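Local coordinates for protein aminoglycoside 6-adenylyltransferase (PDB 2PBE) that adenylates streptomycin and streptidine at O-6 with ATP, can also guanylylate streptomycin with GTP, and so mediates bacterial resistance to streptomycin, at residues 106-109 / 110-113. Residues are numbered along the deposited sequence; the frame is centred on the assembly and turned at random.
Sequences LIPI and REAE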
loop_
_atom_site.group_PDB
_atom_site.type_symbol
_atom_site.label_atom_id
_atom_site.label_comp_id
_atom_site.label_asym_id
_atom_site.label_seq_id
_atom_site.Cartn_x
_atom_site.Cartn_y
_atom_site.Cartn_z
ATOM N N LEU A 106 15.868 -12.096 9.365
ATOM C CA LEU A 106 15.183 -11.643 10.578
ATOM C C LEU A 106 16.157 -10.768 11.362
ATOM O O LEU A 106 17.077 -11.255 12.023
ATOM C CB LEU A 106 14.723 -12.829 11.443
ATOM C CG LEU A 106 13.734 -13.842 10.843
ATOM C CD1 LEU A 106 13.380 -14.891 11.898
ATOM C CD2 LEU A 106 12.479 -13.154 10.355
ATOM N N ILE A 107 15.965 -9.462 11.257
ATOM C CA ILE A 107 16.814 -8.493 11.927
ATOM C C ILE A 107 16.146 -7.976 13.197
ATOM O O ILE A 107 14.947 -7.726 13.204
ATOM C CB ILE A 107 17.074 -7.304 10.989
ATOM C CG1 ILE A 107 17.594 -7.822 9.644
ATOM C CG2 ILE A 107 18.039 -6.318 11.638
ATOM C CD1 ILE A 107 17.701 -6.750 8.581
ATOM N N PRO A 108 16.906 -7.831 14.295
ATOM C CA PRO A 108 16.283 -7.324 15.522
ATOM C C PRO A 108 15.781 -5.892 15.267
ATOM O O PRO A 108 16.493 -5.072 14.682
ATOM C CB PRO A 108 17.418 -7.371 16.525
ATOM C CG PRO A 108 18.227 -8.533 16.055
ATOM C CD PRO A 108 18.270 -8.322 14.568
ATOM N N ILE A 109 14.558 -5.599 15.696
ATOM C CA ILE A 109 13.962 -4.292 15.483
ATOM C C ILE A 109 14.810 -3.150 16.024
ATOM O O ILE A 109 14.838 -2.056 15.455
ATOM C CB ILE A 109 12.561 -4.234 16.114
ATOM C CG1 ILE A 109 11.902 -2.899 15.802
ATOM C CG2 ILE A 109 12.649 -4.410 17.615
ATOM C CD1 ILE A 109 11.717 -2.654 14.328
ATOM N N ARG A 110 15.502 -3.415 17.123
ATOM C CA ARG A 110 16.351 -2.419 17.744
ATOM C C ARG A 110 17.464 -1.932 16.806
ATOM O O ARG A 110 18.027 -0.862 17.019
ATOM C CB ARG A 110 16.961 -3.001 19.032
ATOM C CG ARG A 110 17.993 -2.104 19.722
ATOM C CD ARG A 110 17.454 -0.689 20.020
ATOM N NE ARG A 110 18.308 0.029 20.966
ATOM C CZ ARG A 110 18.400 -0.274 22.259
ATOM N NH1 ARG A 110 17.687 -1.272 22.762
ATOM N NH2 ARG A 110 19.224 0.408 23.047
ATOM N N GLU A 111 17.762 -2.697 15.756
ATOM C CA GLU A 111 18.849 -2.353 14.835
ATOM C C GLU A 111 18.423 -1.729 13.512
ATOM O O GLU A 111 19.212 -1.676 12.563
ATOM C CB GLU A 111 19.691 -3.601 14.554
ATOM C CG GLU A 111 20.024 -4.380 15.827
ATOM C CD GLU A 111 21.084 -5.429 15.612
ATOM O OE1 GLU A 111 22.075 -5.105 14.936
ATOM O OE2 GLU A 111 20.953 -6.564 16.120
ATOM N N ALA A 112 17.178 -1.265 13.454
ATOM C CA ALA A 112 16.631 -0.651 12.253
ATOM C C ALA A 112 17.341 0.653 11.933
ATOM O O ALA A 112 17.771 0.879 10.800
ATOM C CB ALA A 112 15.131 -0.396 12.435
ATOM N N GLU A 113 17.448 1.513 12.940
ATOM C CA GLU A 113 18.114 2.798 12.828
ATOM C C GLU A 113 19.505 2.639 12.215
ATOM O O GLU A 113 19.816 3.277 11.218
ATOM C CB GLU A 113 18.230 3.444 14.214
ATOM C CG GLU A 113 16.969 3.367 15.088
ATOM C CD GLU A 113 16.786 2.004 15.780
ATOM O OE1 GLU A 113 16.178 1.088 15.181
ATOM O OE2 GLU A 113 17.273 1.849 16.931
#
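Ile107 meets Glu111 through a single pair of aliphatic atoms: its CG2 methyl stands 4.3 Å from Glu111 CB. The backbone of Ile107 is meanwhile hydrogen-bonded to Tyr49 and Val51 of the neighbouring strand 45-51, which makes it part of the sheet. Pro108 carries the main side-chain contact. Its pyrrolidine ring and the Glu111 side chain lie across one another at a slant, with OE2 of Glu111 3.4 Å from CG of Pro108 and the ring's CB and CD only slightly farther from it. Glu111 gets there because its CG sits beside the backbone N (chi1 -46°) and the chain then runs on extended, bringing OE2, rather than the whole carboxylate, to the outer CB-CG-CD side of the proline ring; Trp89 touches both side chains.

Here strand 101-108 is linked to helix 112-117 by a short 3-10 turn at Ile109 and Arg110, with Glu111 in the N-cap position. Two successive i to i+3 backbone bonds establish the turn. Glu111 N donates to Pro108 O at 2.9 Å, with an N-H...O angle of 160°; Ala112 N then donates to Ile109 O at 3.2 Å, with a similarly straight bond (155°). CB of Ala112 also lies 3.5 Å from Ile109 O, a van der Waals contact, while the side chains of Ile109 and Ala112 both touch Phe50 of strand 45-51.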